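PDB 2FYI: HTH-type transcriptional regulator cbl from Escherichia coli K12, which probably serves as an accessory LysR-family transcription factor of the cys regulon, binding DNA through a domain separate from the cofactor-binding domain described here. Local coordinates for residues 18-22 / 23-27; 57-61 / 62-66; 67-70 / 71-75. One frame throughout, in Å; residues are numbered along the deposited sequence.

Contact 1: residues 18-22 / 23-27; sequences IATTH and TQARY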
loop_
_atom_site.group_PDB
_atom_site.type_symbol
_atom_site.label_atom_id
_atom_site.label_comp_id
_atom_site.label_asym_id
_atom_site.label_seq_id
_atom_site.Cartn_x
_atom_site.Cartn_y
_atom_site.Cartn_z
ATOM N N ILE A 18 -17.188 -2.954 0.908
ATOM C CA ILE A 18 -16.642 -1.965 -0.009
ATOM C C ILE A 18 -15.239 -2.360 -0.403
ATOM O O ILE A 18 -14.435 -2.704 0.453
ATOM C CB ILE A 18 -16.572 -0.607 0.649
ATOM C CG1 ILE A 18 -17.992 -0.057 0.781
ATOM C CG2 ILE A 18 -15.618 0.334 -0.122
ATOM C CD1 ILE A 18 -18.130 0.996 1.858
ATOM N N ALA A 19 -14.954 -2.323 -1.700
ATOM C CA ALA A 19 -13.630 -2.623 -2.187
ATOM C C ALA A 19 -13.023 -1.326 -2.695
ATOM O O ALA A 19 -13.676 -0.545 -3.409
ATOM C CB ALA A 19 -13.684 -3.664 -3.267
ATOM N N THR A 20 -11.784 -1.081 -2.307
ATOM C CA THR A 20 -11.182 0.180 -2.635
ATOM C C THR A 20 -9.648 0.177 -2.678
ATOM O O THR A 20 -8.999 -0.810 -2.348
ATOM C CB THR A 20 -11.668 1.227 -1.664
ATOM O OG1 THR A 20 -11.393 2.505 -2.216
ATOM C CG2 THR A 20 -10.999 1.087 -0.311
ATOM N N THR A 21 -9.077 1.298 -3.086
ATOM C CA THR A 21 -7.618 1.491 -3.151
ATOM C C THR A 21 -7.062 2.181 -1.920
ATOM O O THR A 21 -7.813 2.769 -1.140
ATOM C CB THR A 21 -7.252 2.395 -4.347
ATOM O OG1 THR A 21 -7.962 3.654 -4.250
ATOM C CG2 THR A 21 -7.634 1.711 -5.629
ATOM N N HIS A 22 -5.742 2.139 -1.781
ATOM C CA HIS A 22 -5.046 2.773 -0.681
ATOM C C HIS A 22 -5.435 4.230 -0.585
ATOM O O HIS A 22 -5.712 4.761 0.506
ATOM C CB HIS A 22 -3.542 2.673 -0.922
ATOM C CG HIS A 22 -2.721 3.392 0.104
ATOM N ND1 HIS A 22 -2.475 4.753 0.045
ATOM C CD2 HIS A 22 -2.101 2.942 1.221
ATOM C CE1 HIS A 22 -1.742 5.105 1.084
ATOM N NE2 HIS A 22 -1.507 4.025 1.814
ATOM N N THR A 23 -5.463 4.877 -1.746
ATOM C CA THR A 23 -5.734 6.304 -1.781
ATOM C C THR A 23 -7.049 6.673 -1.087
ATOM O O THR A 23 -7.068 7.538 -0.223
ATOM C CB THR A 23 -5.781 6.902 -3.217
ATOM O OG1 THR A 23 -4.679 6.445 -4.009
ATOM C CG2 THR A 23 -5.742 8.405 -3.133
ATOM N N GLN A 24 -8.162 6.049 -1.466
ATOM C CA GLN A 24 -9.422 6.484 -0.871
ATOM C C GLN A 24 -9.546 5.920 0.539
ATOM O O GLN A 24 -10.013 6.608 1.425
ATOM C CB GLN A 24 -10.652 6.179 -1.758
ATOM C CG GLN A 24 -10.353 5.607 -3.166
ATOM C CD GLN A 24 -9.716 6.598 -4.155
ATOM O OE1 GLN A 24 -9.486 7.783 -3.855
ATOM N NE2 GLN A 24 -9.431 6.103 -5.356
ATOM N N ALA A 25 -9.073 4.704 0.765
ATOM C CA ALA A 25 -9.154 4.150 2.078
ATOM C C ALA A 25 -8.537 5.114 3.116
ATOM O O ALA A 25 -9.071 5.295 4.221
ATOM C CB ALA A 25 -8.497 2.818 2.083
ATOM N N ARG A 26 -7.442 5.767 2.749
ATOM C CA ARG A 26 -6.784 6.642 3.686
ATOM C C ARG A 26 -7.281 8.063 3.697
ATOM O O ARG A 26 -7.339 8.695 4.743
ATOM C CB ARG A 26 -5.306 6.699 3.381
ATOM C CG ARG A 26 -4.666 5.389 3.560
ATOM C CD ARG A 26 -3.344 5.539 4.130
ATOM N NE ARG A 26 -3.402 5.986 5.503
ATOM C CZ ARG A 26 -2.345 6.535 6.093
ATOM N NH1 ARG A 26 -1.213 6.685 5.400
ATOM N NH2 ARG A 26 -2.405 6.921 7.356
ATOM N N TYR A 27 -7.601 8.605 2.538
ATOM C CA TYR A 27 -7.727 10.047 2.448
ATOM C C TYR A 27 -9.117 10.594 2.188
ATOM O O TYR A 27 -9.341 11.797 2.279
ATOM C CB TYR A 27 -6.776 10.609 1.401
ATOM C CG TYR A 27 -5.377 10.137 1.603
ATOM C CD1 TYR A 27 -4.706 9.419 0.613
ATOM C CD2 TYR A 27 -4.735 10.370 2.805
ATOM C CE1 TYR A 27 -3.423 8.951 0.811
ATOM C CE2 TYR A 27 -3.463 9.923 3.013
ATOM C CZ TYR A 27 -2.806 9.205 2.019
ATOM O OH TYR A 27 -1.511 8.778 2.269
HETATM O O HOH W 1 -2.267 6.510 -2.479
#
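Arg-26 lies alongside His-22, one helical turn back along the chain, and the two side chains point the same way, a good example of how i to i+4 neighbours build one face of a helix. Followed outward, the arginine meets something new at almost every atom. Its CB sits over the centre of the Tyr-27 ring, 3.6 Å above the plane, and also brushes the carbonyl O of His-22. With CG turned away from its own carbonyl carbon (chi1 -64°), the chain runs beside the histidine: CG stands over one imidazole face, 4.0 Å from the centroid of the His-22 ring, in a CH-pi contact displaced toward the rim. CD then comes within 3.3 Å of His-22 NE2. Beyond it the guanidinium is turned 75° from the imidazole plane, so the two groups do not stack. NE bonds to Thr-153 of the second subunit, and NH1 makes a salt bridge with Asp-149 of its own chain, an acid that also takes a weak hydrogen bond from His-22 NE2. At the other ring nitrogen, a water lies 3.1 Å from His-22 ND1 and is shared with the hydroxyl of Thr-23.

The backbone beneath is that of a helix start. Thr-21 is the N-cap, and its O accepts Ala-25 N at 3.0 Å in a nearly linear bond (166°); the next bond runs from Arg-26 N to His-22 O. Gln-24 crosses Thr-20 obliquely, its CG 3.4 Å from Thr-20 OG1, a hydroxyl bonded to Ile-68 O. A parallel strand, 14-20, passing directly into a short helix whose N-terminus faces the other lobe is characteristic of the periplasmic-binding-protein fold of LysR cofactor-binding domains.

Contact 2: residues 57-61 / 62-66; sequences TLLQN and GEADI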
loop_
_atom_site.group_PDB
_atom_site.type_symbol
_atom_site.label_atom_id
_atom_site.label_comp_id
_atom_site.label_asym_id
_atom_site.label_seq_id
_atom_site.Cartn_x
_atom_site.Cartn_y
_atom_site.Cartn_z
ATOM N N THR A 57 -13.089 -6.996 -10.563
ATOM C CA THR A 57 -13.427 -8.398 -10.482
ATOM C C THR A 57 -14.340 -8.668 -9.301
ATOM O O THR A 57 -15.320 -9.385 -9.439
ATOM C CB THR A 57 -12.177 -9.211 -10.343
ATOM O OG1 THR A 57 -11.447 -9.081 -11.556
ATOM C CG2 THR A 57 -12.499 -10.657 -10.124
ATOM N N LEU A 58 -14.035 -8.092 -8.139
ATOM C CA LEU A 58 -14.854 -8.355 -6.959
ATOM C C LEU A 58 -16.271 -7.889 -7.205
ATOM O O LEU A 58 -17.217 -8.522 -6.771
ATOM C CB LEU A 58 -14.278 -7.687 -5.714
ATOM C CG LEU A 58 -12.912 -8.195 -5.232
ATOM C CD1 LEU A 58 -12.380 -7.185 -4.268
ATOM C CD2 LEU A 58 -12.979 -9.556 -4.585
ATOM N N LEU A 59 -16.424 -6.783 -7.920
ATOM C CA LEU A 59 -17.756 -6.314 -8.224
ATOM C C LEU A 59 -18.445 -7.273 -9.165
ATOM O O LEU A 59 -19.598 -7.613 -8.938
ATOM C CB LEU A 59 -17.728 -4.915 -8.814
ATOM C CG LEU A 59 -17.582 -3.730 -7.868
ATOM C CD1 LEU A 59 -17.636 -2.432 -8.655
ATOM C CD2 LEU A 59 -18.667 -3.757 -6.836
ATOM N N GLN A 60 -17.754 -7.715 -10.211
ATOM C CA GLN A 60 -18.351 -8.654 -11.155
ATOM C C GLN A 60 -18.852 -9.903 -10.447
ATOM O O GLN A 60 -19.909 -10.400 -10.773
ATOM C CB GLN A 60 -17.374 -9.032 -12.267
ATOM C CG GLN A 60 -16.868 -7.820 -13.104
ATOM C CD GLN A 60 -15.491 -8.061 -13.796
ATOM O OE1 GLN A 60 -15.159 -9.205 -14.166
ATOM N NE2 GLN A 60 -14.690 -6.981 -13.967
ATOM N N ASN A 61 -18.107 -10.385 -9.459
ATOM C CA ASN A 61 -18.438 -11.597 -8.715
ATOM C C ASN A 61 -19.421 -11.426 -7.581
ATOM O O ASN A 61 -19.811 -12.393 -6.961
ATOM C CB ASN A 61 -17.171 -12.137 -8.067
ATOM C CG ASN A 61 -16.146 -12.572 -9.085
ATOM O OD1 ASN A 61 -16.498 -12.906 -10.219
ATOM N ND2 ASN A 61 -14.862 -12.564 -8.693
ATOM N N GLY A 62 -19.776 -10.199 -7.250
ATOM C CA GLY A 62 -20.603 -9.973 -6.078
ATOM C C GLY A 62 -19.880 -10.123 -4.749
ATOM O O GLY A 62 -20.484 -10.033 -3.710
ATOM N N GLU A 63 -18.576 -10.342 -4.779
ATOM C CA GLU A 63 -17.761 -10.352 -3.559
ATOM C C GLU A 63 -17.686 -8.996 -2.868
ATOM O O GLU A 63 -17.278 -8.931 -1.700
ATOM C CB GLU A 63 -16.327 -10.767 -3.856
ATOM C CG GLU A 63 -16.157 -12.144 -4.404
ATOM C CD GLU A 63 -16.793 -13.165 -3.505
ATOM O OE1 GLU A 63 -16.803 -12.962 -2.269
ATOM O OE2 GLU A 63 -17.317 -14.176 -4.030
ATOM N N ALA A 64 -18.021 -7.922 -3.591
ATOM C CA ALA A 64 -18.115 -6.602 -2.997
ATOM C C ALA A 64 -19.372 -5.940 -3.499
ATOM O O ALA A 64 -19.790 -6.179 -4.613
ATOM C CB ALA A 64 -16.916 -5.784 -3.351
ATOM N N ASP A 65 -19.959 -5.092 -2.675
ATOM C CA ASP A 65 -21.140 -4.350 -3.035
ATOM C C ASP A 65 -20.798 -3.072 -3.832
ATOM O O ASP A 65 -21.380 -2.829 -4.875
ATOM C CB ASP A 65 -21.951 -4.056 -1.760
ATOM C CG ASP A 65 -22.220 -5.342 -0.892
ATOM O OD1 ASP A 65 -22.696 -6.377 -1.435
ATOM O OD2 ASP A 65 -21.996 -5.329 0.356
ATOM N N ILE A 66 -19.843 -2.276 -3.346
ATOM C CA ILE A 66 -19.424 -1.025 -3.993
ATOM C C ILE A 66 -17.921 -1.023 -4.268
ATOM O O ILE A 66 -17.141 -1.438 -3.409
ATOM C CB ILE A 66 -19.714 0.182 -3.083
ATOM C CG1 ILE A 66 -21.171 0.174 -2.666
ATOM C CG2 ILE A 66 -19.431 1.473 -3.780
ATOM C CD1 ILE A 66 -21.432 1.031 -1.505
HETATM O O HOH W 2 -21.230 -6.815 -6.841
#
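Leu-58 and Glu-63 pack their side chains at about a right angle where helix 52-61 stops in a Schellman motif. The ending is set by Gly-62, whose positive phi (74°) swings the chain out of the helix; such a backbone favours glycine, and a CB here would run into the carbonyl O of Asn-61. Gly-62 N reaches back to Leu-59 O at 3.1 Å, arriving from above the carbonyl plane, 67° out of it. One step further on, Ala-64 N makes a weak bond to Leu-58 O (3.3 Å).

Reversal of the chain lays the residues after the glycine against the side of the helix just left. Glu-63 points its CB at the leucine, with Leu-58 CD2 3.6 Å from Glu-63 CB; its chi1 (-62°) sets CG beside Asn-61 CB, and a bend at chi2 then turns the carboxylate. Ala-64 faces the same helix side, its CB 4.0 Å from Leu-58 CB, and both Leu-58 and Ala-64 also rest on Ala-19 of strand 14-20. Leu-59 leaves the helix in a different direction, yet its CD2 methyl comes back over the backbone, 3.5 Å from Asp-65 O and close to Ala-64 O as well. Asp-65 itself turns away and bonds through OD2 to Thr-17 N.

The turn thus closes a beta-alpha-beta crossover, handing the chain from helix 52-61 to strand 66-69. A single water completes it, donating one hydrogen to Leu-59 O at 2.8 Å and the other to Ala-64 O at 2.7 Å.

Contact 3: residues 67-70 / 71-75; sequences GIAS and ERLSN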
loop_
_atom_site.group_PDB
_atom_site.type_symbol
_atom_site.label_atom_id
_atom_site.label_comp_id
_atom_site.label_asym_id
_atom_site.label_seq_id
_atom_site.Cartn_x
_atom_site.Cartn_y
_atom_site.Cartn_z
ATOM N N GLY A 67 -17.515 -0.562 -5.453
ATOM C CA GLY A 67 -16.105 -0.451 -5.782
ATOM C C GLY A 67 -15.737 1.015 -5.880
ATOM O O GLY A 67 -16.496 1.810 -6.444
ATOM N N ILE A 68 -14.584 1.388 -5.325
ATOM C CA ILE A 68 -14.154 2.791 -5.381
ATOM C C ILE A 68 -12.707 2.910 -5.802
ATOM O O ILE A 68 -11.795 2.428 -5.102
ATOM C CB ILE A 68 -14.319 3.491 -4.030
ATOM C CG1 ILE A 68 -15.802 3.522 -3.633
ATOM C CG2 ILE A 68 -13.752 4.882 -4.096
ATOM C CD1 ILE A 68 -16.049 3.396 -2.129
ATOM N N ALA A 69 -12.496 3.548 -6.952
ATOM C CA ALA A 69 -11.151 3.700 -7.516
ATOM C C ALA A 69 -11.138 4.807 -8.556
ATOM O O ALA A 69 -12.198 5.299 -8.972
ATOM C CB ALA A 69 -10.694 2.411 -8.126
ATOM N N SER A 70 -9.939 5.215 -8.971
ATOM C CA SER A 70 -9.825 6.240 -10.027
ATOM C C SER A 70 -9.708 5.623 -11.413
ATOM O O SER A 70 -9.872 6.305 -12.395
ATOM C CB SER A 70 -8.621 7.163 -9.795
ATOM O OG SER A 70 -8.775 8.015 -8.675
ATOM N N GLU A 71 -9.411 4.333 -11.491
ATOM C CA GLU A 71 -9.151 3.711 -12.774
ATOM C C GLU A 71 -10.122 2.570 -13.049
ATOM O O GLU A 71 -10.719 2.000 -12.137
ATOM C CB GLU A 71 -7.710 3.197 -12.830
ATOM C CG GLU A 71 -6.647 4.252 -12.484
ATOM C CD GLU A 71 -6.430 5.305 -13.611
ATOM O OE1 GLU A 71 -6.801 5.041 -14.793
ATOM O OE2 GLU A 71 -5.865 6.392 -13.309
ATOM N N ARG A 72 -10.309 2.270 -14.329
ATOM C CA ARG A 72 -10.977 1.038 -14.752
ATOM C C ARG A 72 -12.383 0.767 -14.268
ATOM O O ARG A 72 -12.724 -0.393 -14.210
ATOM C CB ARG A 72 -10.189 -0.202 -14.267
ATOM C CG ARG A 72 -8.766 -0.296 -14.715
ATOM C CD ARG A 72 -8.558 -1.631 -15.361
ATOM N NE ARG A 72 -7.147 -1.994 -15.493
ATOM C CZ ARG A 72 -6.720 -3.256 -15.627
ATOM N NH1 ARG A 72 -7.594 -4.272 -15.649
ATOM N NH2 ARG A 72 -5.415 -3.513 -15.729
ATOM N N LEU A 73 -13.198 1.734 -13.871
ATOM C CA LEU A 73 -14.526 1.343 -13.391
ATOM C C LEU A 73 -15.497 1.923 -14.343
ATOM O O LEU A 73 -16.564 1.365 -14.576
ATOM C CB LEU A 73 -14.845 1.832 -11.960
ATOM C CG LEU A 73 -14.102 1.219 -10.759
ATOM C CD1 LEU A 73 -14.601 1.751 -9.431
ATOM C CD2 LEU A 73 -14.170 -0.279 -10.797
ATOM N N SER A 74 -15.140 3.055 -14.918
ATOM C CA SER A 74 -16.089 3.717 -15.783
ATOM C C SER A 74 -16.008 3.182 -17.200
ATOM O O SER A 74 -16.750 3.604 -18.064
ATOM C CB SER A 74 -15.901 5.217 -15.749
ATOM O OG SER A 74 -14.656 5.535 -16.286
ATOM N N ASN A 75 -15.119 2.225 -17.429
ATOM C CA ASN A 75 -14.976 1.675 -18.759
ATOM C C ASN A 75 -15.181 0.180 -18.838
ATOM O O ASN A 75 -14.760 -0.464 -19.785
ATOM C CB ASN A 75 -13.646 2.112 -19.370
ATOM C CG ASN A 75 -13.746 3.471 -20.053
ATOM O OD1 ASN A 75 -12.730 4.086 -20.387
ATOM N ND2 ASN A 75 -14.984 3.949 -20.266
#
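Ser-70 OG, beside the bend that leads into Glu-71, is held by two groups: Trp-87 NE1 hydrogen-bonds to it, and Thr-190 O adds a weak bond. Glu-71, the next residue, folds against the Ser-70 peptide. Chi1 (-53°) holds Glu-71 CG beside its backbone N, 3.5 Å from Ser-70 C; the bend at chi2 then swings the carboxylate. From there OE2 makes a weak bond to Gly-124 N, and the side chain also touches Pro-52. With Glu-71 cut back to an alanine, Gly-124 N is likely to lose this weak acceptor, and Pro-52 the packing of the longer chain.

Past the bend the loop doubles back, and Leu-73 points at the strand it has just left. Its CD1 methyl spans two residues, 3.5 Å from Gly-67 O and 4.2 Å from Ala-69 CB, and the same leucine packs on Leu-79. Leu-73 thus makes the apolar contact of loop with strand, while Ser-70 OG ties the bend to strands 79-94 and 189-196. A loop that turns back at the C-terminal end of a parallel strand, with Glu-71 at the bend facing the other lobe, suits the periplasmic-binding-protein fold.

Overall arrangement
The three contacts follow one another around the parallel strands 14-20 and 66-69 of one mixed sheet, illustrating how local turns add up to a domain. Contacts 1 and 2 have centres about 15 Å apart, yet Ala-19 joins them: its N lies 2.9 Å from Ile-66 O, and its CB packs on Ala-64. Contacts 1 and 3, with centres about 12 Å apart, are joined by Ala-19 O and Ile-68 N at 2.9 Å. Contacts 2 and 3 meet where Leu-59 CD2 approaches Gly-67 N. Contacts 1 and 3 both touch the 123-124 loop, through Thr-23 and Glu-71, consistent with a place beside the interlobe cleft where LysR relatives bind effectors; contact 2 lies farther out.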